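Local structure of arginase (Thermus thermophilus, 2EF5) at residues P211-L216 with S257-E262; V112-V117 with M137-L142; L225-G230 with N271-M276; A218-P223 with G235-R240. The protein probably catalyses the hydrolysis of L-arginine to L-ornithine and urea at a site holding two manganese ions. All coordinates share one frame; numbering follows the deposited sequence.

Contact 1: residues P211-L216 with S257-E262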
loop_
_atom_site.group_PDB
_atom_site.type_symbol
_atom_site.label_atom_id
_atom_site.label_comp_id
_atom_site.label_asym_id
_atom_site.label_seq_id
_atom_site.Cartn_x
_atom_site.Cartn_y
_atom_site.Cartn_z
ATOM N N PRO A 211 22.026 27.774 11.134
ATOM C CA PRO A 211 22.323 27.793 12.568
ATOM C C PRO A 211 21.076 27.141 13.162
ATOM O O PRO A 211 19.982 27.269 12.605
ATOM C CB PRO A 211 22.416 29.282 12.886
ATOM C CG PRO A 211 21.527 29.919 11.847
ATOM C CD PRO A 211 21.879 29.141 10.605
ATOM N N LEU A 212 21.218 26.444 14.279
ATOM C CA LEU A 212 20.072 25.751 14.842
ATOM C C LEU A 212 19.608 26.205 16.211
ATOM O O LEU A 212 20.420 26.450 17.106
ATOM C CB LEU A 212 20.381 24.260 14.901
ATOM C CG LEU A 212 20.794 23.606 13.582
ATOM C CD1 LEU A 212 21.237 22.173 13.858
ATOM C CD2 LEU A 212 19.631 23.637 12.595
ATOM N N HIS A 213 18.288 26.325 16.355
ATOM C CA HIS A 213 17.676 26.683 17.629
ATOM C C HIS A 213 16.982 25.418 18.118
ATOM O O HIS A 213 16.163 24.830 17.409
ATOM C CB HIS A 213 16.630 27.790 17.468
ATOM C CG HIS A 213 15.892 28.099 18.731
ATOM N ND1 HIS A 213 14.826 27.345 19.172
ATOM C CD2 HIS A 213 16.110 29.034 19.686
ATOM C CE1 HIS A 213 14.422 27.800 20.344
ATOM N NE2 HIS A 213 15.187 28.823 20.680
ATOM N N VAL A 214 17.314 24.987 19.322
ATOM C CA VAL A 214 16.698 23.785 19.867
ATOM C C VAL A 214 15.702 24.159 20.958
ATOM O O VAL A 214 16.051 24.837 21.913
ATOM C CB VAL A 214 17.764 22.838 20.460
ATOM C CG1 VAL A 214 17.082 21.644 21.133
ATOM C CG2 VAL A 214 18.712 22.369 19.362
ATOM N N SER A 215 14.460 23.726 20.808
ATOM C CA SER A 215 13.445 24.024 21.803
ATOM C C SER A 215 13.086 22.697 22.456
ATOM O O SER A 215 12.449 21.843 21.843
ATOM C CB SER A 215 12.218 24.664 21.140
ATOM O OG SER A 215 11.398 25.274 22.115
ATOM N N LEU A 216 13.495 22.532 23.707
ATOM C CA LEU A 216 13.258 21.289 24.425
ATOM C C LEU A 216 12.144 21.348 25.466
ATOM O O LEU A 216 12.259 22.029 26.487
ATOM C CB LEU A 216 14.576 20.833 25.078
ATOM C CG LEU A 216 14.605 19.563 25.936
ATOM C CD1 LEU A 216 14.179 18.350 25.109
ATOM C CD2 LEU A 216 16.027 19.369 26.479
ATOM N N SER A 257 21.119 28.392 20.010
ATOM C CA SER A 257 20.230 28.813 21.091
ATOM C C SER A 257 19.386 27.654 21.609
ATOM O O SER A 257 19.138 26.685 20.894
ATOM C CB SER A 257 19.328 29.962 20.611
ATOM O OG SER A 257 18.698 29.629 19.385
ATOM N N LEU A 258 18.911 27.774 22.838
ATOM C CA LEU A 258 18.150 26.691 23.451
ATOM C C LEU A 258 17.054 27.121 24.416
ATOM O O LEU A 258 17.251 28.052 25.197
ATOM C CB LEU A 258 19.129 25.777 24.210
ATOM C CG LEU A 258 18.570 24.759 25.207
ATOM C CD1 LEU A 258 17.948 23.606 24.441
ATOM C CD2 LEU A 258 19.674 24.243 26.111
ATOM N N ASP A 259 15.905 26.444 24.357
ATOM C CA ASP A 259 14.820 26.704 25.307
ATOM C C ASP A 259 14.676 25.431 26.137
ATOM O O ASP A 259 14.726 24.330 25.592
ATOM C CB ASP A 259 13.452 26.930 24.642
ATOM C CG ASP A 259 13.459 28.016 23.591
ATOM O OD1 ASP A 259 14.150 29.035 23.763
ATOM O OD2 ASP A 259 12.739 27.840 22.591
ATOM N N LEU A 260 14.490 25.588 27.444
ATOM C CA LEU A 260 14.268 24.465 28.356
ATOM C C LEU A 260 12.921 24.832 28.962
ATOM O O LEU A 260 12.848 25.653 29.871
ATOM C CB LEU A 260 15.347 24.414 29.438
ATOM C CG LEU A 260 16.777 24.144 28.966
ATOM C CD1 LEU A 260 17.711 24.171 30.173
ATOM C CD2 LEU A 260 16.852 22.786 28.271
ATOM N N VAL A 261 11.853 24.234 28.447
ATOM C CA VAL A 261 10.512 24.590 28.890
ATOM C C VAL A 261 9.641 23.505 29.506
ATOM O O VAL A 261 9.982 22.327 29.510
ATOM C CB VAL A 261 9.704 25.182 27.706
ATOM C CG1 VAL A 261 10.452 26.368 27.086
ATOM C CG2 VAL A 261 9.483 24.101 26.646
ATOM N N GLU A 262 8.496 23.956 30.014
ATOM C CA GLU A 262 7.461 23.116 30.608
ATOM C C GLU A 262 7.815 22.310 31.864
ATOM O O GLU A 262 7.126 21.347 32.201
ATOM C CB GLU A 262 6.890 22.196 29.524
ATOM C CG GLU A 262 6.182 22.937 28.374
ATOM C CD GLU A 262 4.802 23.468 28.759
ATOM O OE1 GLU A 262 4.063 22.749 29.460
ATOM O OE2 GLU A 262 4.442 24.594 28.351
#

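Contact 2: residues V112-V117 with M137-L142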
loop_
_atom_site.group_PDB
_atom_site.type_symbol
_atom_site.label_atom_id
_atom_site.label_comp_id
_atom_site.label_asym_id
_atom_site.label_seq_id
_atom_site.Cartn_x
_atom_site.Cartn_y
_atom_site.Cartn_z
ATOM N N VAL A 112 17.055 30.577 10.416
ATOM C CA VAL A 112 17.523 29.577 11.371
ATOM C C VAL A 112 16.665 28.324 11.317
ATOM O O VAL A 112 15.474 28.391 11.011
ATOM C CB VAL A 112 17.481 30.113 12.825
ATOM C CG1 VAL A 112 18.335 31.371 12.947
ATOM C CG2 VAL A 112 16.037 30.396 13.231
ATOM N N GLY A 113 17.276 27.181 11.601
ATOM C CA GLY A 113 16.526 25.939 11.613
ATOM C C GLY A 113 15.992 25.759 13.024
ATOM O O GLY A 113 16.628 26.189 13.985
ATOM N N VAL A 114 14.822 25.143 13.159
ATOM C CA VAL A 114 14.235 24.931 14.477
ATOM C C VAL A 114 14.004 23.452 14.751
ATOM O O VAL A 114 13.291 22.781 14.012
ATOM C CB VAL A 114 12.882 25.668 14.613
ATOM C CG1 VAL A 114 12.232 25.348 15.977
ATOM C CG2 VAL A 114 13.091 27.168 14.460
ATOM N N VAL A 115 14.618 22.948 15.812
ATOM C CA VAL A 115 14.456 21.553 16.199
ATOM C C VAL A 115 13.545 21.582 17.428
ATOM O O VAL A 115 13.971 21.979 18.513
ATOM C CB VAL A 115 15.823 20.909 16.555
ATOM C CG1 VAL A 115 15.633 19.429 16.885
ATOM C CG2 VAL A 115 16.800 21.064 15.382
ATOM N N TRP A 116 12.289 21.182 17.242
ATOM C CA TRP A 116 11.283 21.191 18.305
ATOM C C TRP A 116 11.177 19.782 18.882
ATOM O O TRP A 116 10.629 18.878 18.248
ATOM C CB TRP A 116 9.952 21.661 17.706
ATOM C CG TRP A 116 8.948 22.240 18.660
ATOM C CD1 TRP A 116 7.955 21.565 19.322
ATOM C CD2 TRP A 116 8.784 23.634 19.007
ATOM N NE1 TRP A 116 7.173 22.450 20.039
ATOM C CE2 TRP A 116 7.650 23.704 19.860
ATOM C CE3 TRP A 116 9.466 24.800 18.649
ATOM C CZ2 TRP A 116 7.209 24.943 20.391
ATOM C CZ3 TRP A 116 9.020 26.023 19.188
ATOM C CH2 TRP A 116 7.894 26.079 20.038
ATOM N N VAL A 117 11.730 19.600 20.077
ATOM C CA VAL A 117 11.758 18.297 20.742
ATOM C C VAL A 117 10.646 18.357 21.770
ATOM O O VAL A 117 10.791 18.938 22.850
ATOM C CB VAL A 117 13.148 18.072 21.380
ATOM C CG1 VAL A 117 13.335 16.614 21.744
ATOM C CG2 VAL A 117 14.223 18.528 20.402
ATOM N N MET A 137 0.140 26.703 20.495
ATOM C CA MET A 137 0.228 27.304 19.161
ATOM C C MET A 137 1.553 28.010 18.812
ATOM O O MET A 137 1.705 28.488 17.689
ATOM C CB MET A 137 -0.890 28.344 18.976
ATOM C CG MET A 137 -2.152 28.118 19.789
ATOM S SD MET A 137 -3.314 29.508 19.634
ATOM C CE MET A 137 -4.880 28.643 19.730
ATOM N N PRO A 138 2.530 28.057 19.738
ATOM C CA PRO A 138 3.781 28.753 19.405
ATOM C C PRO A 138 4.525 28.388 18.126
ATOM O O PRO A 138 5.017 29.276 17.431
ATOM C CB PRO A 138 4.635 28.543 20.656
ATOM C CG PRO A 138 4.198 27.207 21.132
ATOM C CD PRO A 138 2.691 27.294 20.991
ATOM N N LEU A 139 4.633 27.098 17.819
ATOM C CA LEU A 139 5.352 26.698 16.617
ATOM C C LEU A 139 4.599 27.142 15.372
ATOM O O LEU A 139 5.207 27.505 14.375
ATOM C CB LEU A 139 5.578 25.182 16.586
ATOM C CG LEU A 139 6.481 24.666 15.452
ATOM C CD1 LEU A 139 7.789 25.446 15.424
ATOM C CD2 LEU A 139 6.763 23.184 15.651
ATOM N N ALA A 140 3.273 27.105 15.430
ATOM C CA ALA A 140 2.463 27.541 14.295
ATOM C C ALA A 140 2.744 29.026 14.098
ATOM O O ALA A 140 3.115 29.457 13.011
ATOM C CB ALA A 140 0.989 27.313 14.579
ATOM N N VAL A 141 2.585 29.801 15.167
ATOM C CA VAL A 141 2.832 31.238 15.124
ATOM C C VAL A 141 4.207 31.532 14.526
ATOM O O VAL A 141 4.334 32.331 13.596
ATOM C CB VAL A 141 2.765 31.857 16.542
ATOM C CG1 VAL A 141 3.214 33.310 16.504
ATOM C CG2 VAL A 141 1.352 31.758 17.081
ATOM N N LEU A 142 5.241 30.891 15.062
ATOM C CA LEU A 142 6.593 31.099 14.559
ATOM C C LEU A 142 6.656 30.806 13.069
ATOM O O LEU A 142 7.460 31.397 12.346
ATOM C CB LEU A 142 7.587 30.198 15.296
ATOM C CG LEU A 142 7.937 30.619 16.724
ATOM C CD1 LEU A 142 8.650 29.476 17.437
ATOM C CD2 LEU A 142 8.824 31.868 16.693
#

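Contact 3: residues L225-G230 with N271-M276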
loop_
_atom_site.group_PDB
_atom_site.type_symbol
_atom_site.label_atom_id
_atom_site.label_comp_id
_atom_site.label_asym_id
_atom_site.label_seq_id
_atom_site.Cartn_x
_atom_site.Cartn_y
_atom_site.Cartn_z
ATOM N N LEU A 225 10.232 9.003 33.510
ATOM C CA LEU A 225 11.529 9.642 33.672
ATOM C C LEU A 225 11.402 11.125 34.013
ATOM O O LEU A 225 12.246 11.685 34.717
ATOM C CB LEU A 225 12.309 9.485 32.372
ATOM C CG LEU A 225 13.828 9.539 32.381
ATOM C CD1 LEU A 225 14.381 8.436 33.279
ATOM C CD2 LEU A 225 14.316 9.366 30.953
ATOM N N ALA A 226 10.355 11.759 33.501
ATOM C CA ALA A 226 10.116 13.174 33.746
ATOM C C ALA A 226 8.654 13.395 34.091
ATOM O O ALA A 226 7.865 13.790 33.241
ATOM C CB ALA A 226 10.492 14.003 32.513
ATOM N N PRO A 227 8.275 13.138 35.351
ATOM C CA PRO A 227 6.892 13.319 35.792
ATOM C C PRO A 227 6.496 14.788 35.913
ATOM O O PRO A 227 5.328 15.129 35.776
ATOM C CB PRO A 227 6.872 12.616 37.144
ATOM C CG PRO A 227 8.245 12.914 37.675
ATOM C CD PRO A 227 9.107 12.618 36.455
ATOM N N GLY A 228 7.478 15.651 36.159
ATOM C CA GLY A 228 7.203 17.068 36.331
ATOM C C GLY A 228 6.829 17.850 35.086
ATOM O O GLY A 228 7.533 18.785 34.709
ATOM N N VAL A 229 5.718 17.477 34.459
ATOM C CA VAL A 229 5.243 18.153 33.253
ATOM C C VAL A 229 3.722 18.265 33.268
ATOM O O VAL A 229 3.026 17.393 33.787
ATOM C CB VAL A 229 5.683 17.397 31.965
ATOM C CG1 VAL A 229 7.200 17.243 31.954
ATOM C CG2 VAL A 229 5.011 16.037 31.896
ATOM N N GLY A 230 3.209 19.345 32.686
ATOM C CA GLY A 230 1.776 19.564 32.656
ATOM C C GLY A 230 0.969 18.552 31.865
ATOM O O GLY A 230 -0.089 18.111 32.316
ATOM N N ASN A 271 12.636 17.219 42.034
ATOM C CA ASN A 271 13.211 18.058 40.988
ATOM C C ASN A 271 13.946 17.271 39.904
ATOM O O ASN A 271 14.759 17.842 39.183
ATOM C CB ASN A 271 14.189 19.058 41.631
ATOM C CG ASN A 271 14.333 20.330 40.824
ATOM O OD1 ASN A 271 13.353 20.840 40.292
ATOM N ND2 ASN A 271 15.555 20.863 40.749
ATOM N N ARG A 272 13.662 15.978 39.767
ATOM C CA ARG A 272 14.383 15.173 38.783
ATOM C C ARG A 272 14.150 15.549 37.332
ATOM O O ARG A 272 15.004 15.293 36.478
ATOM C CB ARG A 272 14.108 13.680 38.993
ATOM C CG ARG A 272 12.701 13.219 38.683
ATOM C CD ARG A 272 12.570 11.746 39.074
ATOM N NE ARG A 272 11.355 11.125 38.557
ATOM C CZ ARG A 272 11.041 9.847 38.730
ATOM N NH1 ARG A 272 11.853 9.050 39.411
ATOM N NH2 ARG A 272 9.915 9.366 38.224
ATOM N N THR A 273 13.012 16.169 37.043
ATOM C CA THR A 273 12.730 16.572 35.676
ATOM C C THR A 273 13.614 17.756 35.313
ATOM O O THR A 273 14.176 17.821 34.218
ATOM C CB THR A 273 11.253 16.949 35.499
ATOM O OG1 THR A 273 10.442 15.812 35.817
ATOM C CG2 THR A 273 10.979 17.372 34.054
ATOM N N ALA A 274 13.753 18.688 36.244
ATOM C CA ALA A 274 14.599 19.853 36.010
ATOM C C ALA A 274 16.056 19.386 35.885
ATOM O O ALA A 274 16.806 19.887 35.041
ATOM C CB ALA A 274 14.463 20.846 37.163
ATOM N N GLU A 275 16.456 18.430 36.723
ATOM C CA GLU A 275 17.824 17.920 36.668
ATOM C C GLU A 275 18.045 17.230 35.325
ATOM O O GLU A 275 19.135 17.305 34.757
ATOM C CB GLU A 275 18.091 16.948 37.827
ATOM C CG GLU A 275 17.849 17.585 39.199
ATOM C CD GLU A 275 18.061 16.634 40.361
ATOM O OE1 GLU A 275 17.915 15.405 40.172
ATOM O OE2 GLU A 275 18.357 17.122 41.476
ATOM N N MET A 276 17.008 16.564 34.821
ATOM C CA MET A 276 17.083 15.885 33.529
ATOM C C MET A 276 17.400 16.892 32.434
ATOM O O MET A 276 18.328 16.698 31.647
ATOM C CB MET A 276 15.752 15.216 33.181
ATOM C CG MET A 276 15.478 13.872 33.841
ATOM S SD MET A 276 16.434 12.518 33.124
ATOM C CE MET A 276 16.440 12.978 31.372
#

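Contact 4: residues A218-P223 with G235-R240. With MN (manganese (II) ion), chain G.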
loop_
_atom_site.group_PDB
_atom_site.type_symbol
_atom_site.label_atom_id
_atom_site.label_comp_id
_atom_site.label_asym_id
_atom_site.label_seq_id
_atom_site.Cartn_x
_atom_site.Cartn_y
_atom_site.Cartn_z
ATOM N N ALA A 218 10.160 19.478 28.256
ATOM C CA ALA A 218 10.412 18.372 29.171
ATOM C C ALA A 218 9.506 17.176 28.931
ATOM O O ALA A 218 9.901 16.042 29.199
ATOM C CB ALA A 218 10.260 18.847 30.622
ATOM N N ASP A 219 8.300 17.417 28.427
ATOM C CA ASP A 219 7.377 16.315 28.215
ATOM C C ASP A 219 7.732 15.358 27.089
ATOM O O ASP A 219 7.016 14.396 26.870
ATOM C CB ASP A 219 5.941 16.823 28.029
ATOM C CG ASP A 219 5.708 17.478 26.681
ATOM O OD1 ASP A 219 6.559 17.386 25.776
ATOM O OD2 ASP A 219 4.634 18.086 26.524
ATOM N N VAL A 220 8.829 15.607 26.375
ATOM C CA VAL A 220 9.220 14.699 25.298
ATOM C C VAL A 220 9.779 13.427 25.934
ATOM O O VAL A 220 9.738 12.351 25.346
ATOM C CB VAL A 220 10.300 15.325 24.375
ATOM C CG1 VAL A 220 11.637 15.395 25.094
ATOM C CG2 VAL A 220 10.417 14.516 23.098
ATOM N N LEU A 221 10.295 13.570 27.148
ATOM C CA LEU A 221 10.866 12.451 27.883
ATOM C C LEU A 221 9.732 11.598 28.409
ATOM O O LEU A 221 8.651 12.104 28.687
ATOM C CB LEU A 221 11.693 12.956 29.064
ATOM C CG LEU A 221 12.905 13.816 28.721
ATOM C CD1 LEU A 221 13.444 14.456 29.985
ATOM C CD2 LEU A 221 13.967 12.959 28.042
ATOM N N ASP A 222 9.970 10.305 28.556
ATOM C CA ASP A 222 8.919 9.446 29.064
ATOM C C ASP A 222 8.510 9.975 30.440
ATOM O O ASP A 222 9.357 10.438 31.205
ATOM C CB ASP A 222 9.411 8.000 29.189
ATOM C CG ASP A 222 8.279 7.036 29.407
ATOM O OD1 ASP A 222 7.554 6.742 28.429
ATOM O OD2 ASP A 222 8.088 6.589 30.561
ATOM N N PRO A 223 7.206 9.930 30.762
ATOM C CA PRO A 223 6.700 10.411 32.056
ATOM C C PRO A 223 7.351 9.698 33.242
ATOM O O PRO A 223 7.534 10.275 34.313
ATOM C CB PRO A 223 5.203 10.126 31.968
ATOM C CG PRO A 223 4.912 10.298 30.503
ATOM C CD PRO A 223 6.091 9.579 29.862
ATOM N N GLY A 235 5.130 6.642 26.622
ATOM C CA GLY A 235 5.856 6.241 25.431
ATOM C C GLY A 235 6.770 7.313 24.875
ATOM O O GLY A 235 6.821 7.515 23.661
ATOM N N GLY A 236 7.497 7.995 25.757
ATOM C CA GLY A 236 8.399 9.046 25.315
ATOM C C GLY A 236 9.832 8.580 25.166
ATOM O O GLY A 236 10.114 7.381 25.207
ATOM N N LEU A 237 10.739 9.537 25.004
ATOM C CA LEU A 237 12.154 9.233 24.848
ATOM C C LEU A 237 12.775 8.735 26.138
ATOM O O LEU A 237 12.341 9.114 27.230
ATOM C CB LEU A 237 12.918 10.478 24.397
ATOM C CG LEU A 237 12.596 11.080 23.031
ATOM C CD1 LEU A 237 13.442 12.341 22.823
ATOM C CD2 LEU A 237 12.881 10.048 21.944
ATOM N N THR A 238 13.795 7.888 26.009
ATOM C CA THR A 238 14.507 7.381 27.173
ATOM C C THR A 238 15.595 8.403 27.490
ATOM O O THR A 238 15.889 9.282 26.674
ATOM C CB THR A 238 15.232 6.053 26.872
ATOM O OG1 THR A 238 16.217 6.280 25.854
ATOM C CG2 THR A 238 14.247 4.982 26.390
ATOM N N TYR A 239 16.197 8.267 28.665
ATOM C CA TYR A 239 17.282 9.135 29.112
ATOM C C TYR A 239 18.416 9.136 28.091
ATOM O O TYR A 239 18.909 10.194 27.696
ATOM C CB TYR A 239 17.808 8.614 30.450
ATOM C CG TYR A 239 19.018 9.326 31.007
ATOM C CD1 TYR A 239 18.877 10.478 31.777
ATOM C CD2 TYR A 239 20.298 8.805 30.827
ATOM C CE1 TYR A 239 19.970 11.088 32.366
ATOM C CE2 TYR A 239 21.413 9.411 31.415
ATOM C CZ TYR A 239 21.235 10.552 32.186
ATOM O OH TYR A 239 22.310 11.147 32.795
ATOM N N ARG A 240 18.836 7.939 27.684
ATOM C CA ARG A 240 19.919 7.779 26.726
ATOM C C ARG A 240 19.569 8.354 25.349
ATOM O O ARG A 240 20.392 9.037 24.738
ATOM C CB ARG A 240 20.307 6.294 26.604
ATOM C CG ARG A 240 21.040 5.736 27.840
ATOM C CD ARG A 240 21.060 4.198 27.889
ATOM N NE ARG A 240 21.449 3.606 26.612
ATOM C CZ ARG A 240 21.428 2.297 26.363
ATOM N NH1 ARG A 240 21.053 1.436 27.312
ATOM N NH2 ARG A 240 21.728 1.841 25.151
HETATM MN MN MN G . 4.625 19.671 24.978
#

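Contact 1: residues P211-L216 with S257-E262
The imidazole of His-213 carries the carbonyl oxygen of Ser-257 over one face, 3.9 Å above the ring plane and shifted toward the rim, while the Asp-259 carboxylate stands at its edge. Ring and carboxylate planes are turned 57° apart. With CG anti to the backbone N (chi1 175°), His-213 carries its ring along the sheet surface to Asp-259, two residues further on in register. Were this histidine an alanine, the space against Ser-102 and Val-103 of helix 99-107 would probably be left unfilled and the Asp-259 carboxylate would lose the ring beside it. That carboxylate is also held by the hydroxyls of Ser-99 and Ser-102, so its buried oxygens have partners. Ser-215 OG, a small polar group suited to a buried site between Asp-259 and His-96, lies 2.9 Å from Asp-259 OD2, a bond that is less certain, and hydrogen-bonds to His-96, a manganese ligand that it probably helps to orient. The two strands are parallel neighbours, 6° apart in direction, and belong to a beta-alpha-beta unit whose connecting helix is 239-252, within the central parallel sheet of the arginase fold. Val-214 N gives a hydrogen bond to Ser-257 O (2.9 Å), Asp-259 N to Val-214 O, Leu-216 N to Asp-259 O (2.9 Å), and Val-261 N to Leu-216 O. On the other face buried branched aliphatic residues pack together: Val-214 CG1 meets Leu-258 CD1 at 3.9 Å, and Leu-216 CD2 meets Leu-260 CD2 at 3.9 Å. Leu-280, Ala-281 and Leu-284 of helix 272-284 pack on this surface.

Contact 2: residues V112-V117 with M137-L142
Strand 113-117 and helix 138-142 run nearly antiparallel, their directions 170° apart and their axes 11.6 Å from one another, with Trp-116 and Leu-139 facing each other. So wide a spacing asks for a large side chain, and the indole of Trp-116 supplies it. Leu-139 lies along one face of this ring system: its CB sits 4.0 Å above the plane, over the centre, and its CD2 makes a CH-pi contact with the five-membered ring, 4.0 Å from the centroid and 17° off the normal. The other branch reaches the six-membered ring, CD1 approaching Trp-116 CE3 to 3.7 Å. Leucine and indole run antiparallel alongside each other, the fork spread over both rings. Pro-138 and Leu-142 come across the indole at about a right angle, Pro-138 CG at 3.8 Å from Trp-116 CZ2 and Leu-142 CD1 at 3.9 Å from Trp-116 CZ3. A chi1 of -157° swings the indole away from its own backbone N; NE1 hydrogen-bonds to OD2 of Asp-122, a manganese ligand, and the ring stacks with that of His-96, another. The indole is thus a second-shell group that probably helps to hold these two ligands in place. Around the contact, helix 99-107 touches Trp-116, Pro-138 and Leu-142, and Leu-139 reaches Val-162 and Leu-164 of strand 162-167.

Contact 3: residues L225-G230 with N271-M276
An inverse gamma turn centred on Gly-228 presents its amide to a helix side chain: Gly-228 N donates to Thr-273 OG1 at 3.0 Å, with a somewhat bent angle of 144°. Glycine suits this point because a CB would lie tight against that same hydroxyl. Thr-273 has OG1 anti to its carbonyl carbon (chi1 -60°), which turns the hydroxyl to the loop, where it also hydrogen-bonds to Asp-268. The buried oxygen is thus gripped twice, while the methyl CG2 packs against Ala-226 CB at 3.7 Å. One residue earlier, the extended chain of Arg-272 crosses Pro-227 at about a right angle; Pro-227 CD meets the guanidinium at its edge, 3.4 Å from Arg-272 NE, and the charge is paired with Glu-269. The Met-276 chain folds back on itself, which brings SD to 4.0 Å from Leu-225 CG, a flexible thioether against a branched leucine. The loop that follows strand 212-217 is in this way laid over the first turn of helix 272-284; Tyr-239 of helix 239-252 touches both Leu-225 and Met-276, and Ala-274 packs on helix 22-28.

Contact 4: residues A218-P223 with G235-R240
Asp-222 reaches across to the glycine pair because its carboxylate extends opposite the backbone N (chi1 -167°), a conformation that sets OD1 before two successive amides. Gly-236 N donates to OD1 of Asp-222 at 3.0 Å, on the anti lone pair and nearly straight at 159°; Gly-235 N adds a weak bond to the same oxygen, and OD2 is taken by the amide of Thr-224. With an alanine in its place, the amides of Gly-235 and Gly-236 would probably lose their shared acceptor and their backbone be held less firmly against 218-223. Both glycines fit: Gly-235 has a positive phi, and a CB on Gly-236 would clash with Val-220 O. The backbones are bridged by Leu-237 N to Val-220 O (3.0 Å) and Asp-222 N to Leu-237 O (3.0 Å). Beside them Val-220 CG2 meets Leu-237 CD1 at 3.7 Å, and Leu-237 continues onto Met-188 and Val-191 of helix 188-194. Thr-238 begins helix 239-252 as N-cap, its hydroxyl on Glu-241 N. CG of Asp-219 stands between the backbone N and carbonyl carbon (chi1 74°), which points OD2 at the manganese, 2.2 Å away, while OD1 is fixed by Ala-119 N. Asp-118, His-120 and Asp-217 are the other residues of this metal site; the 3-10 turn after strand 212-217 thus contributes a ligand to the binuclear manganese site characteristic of the arginase family.

Contacts 1 and 2 share the central sheet: strands 212-217 and 113-117 are neighbours, joined by a probable hydrogen bond from Gly-113 N to Pro-211 O, 2.9 Å. Ser-215 CB packs on Trp-116 CE3 at 3.7 Å, and both residues contact the manganese ligand His-96. The side chains of Trp-116 and Val-261 lie about 4 and 5 Å from a bound manganese. Contact 4 is nested inside the loop closed by contact 1, and Val-261 O lies 3.1 Å from Ala-218 N, probably a hydrogen bond, just before the metal-binding Asp-219. Val-117 CG1 meets Val-220 CG2 at 3.8 Å, linking contacts 2 and 4. Contact 3 packs Met-276 CE on Leu-221 CD1 at 3.6 Å, while its Val-229 touches Asp-219.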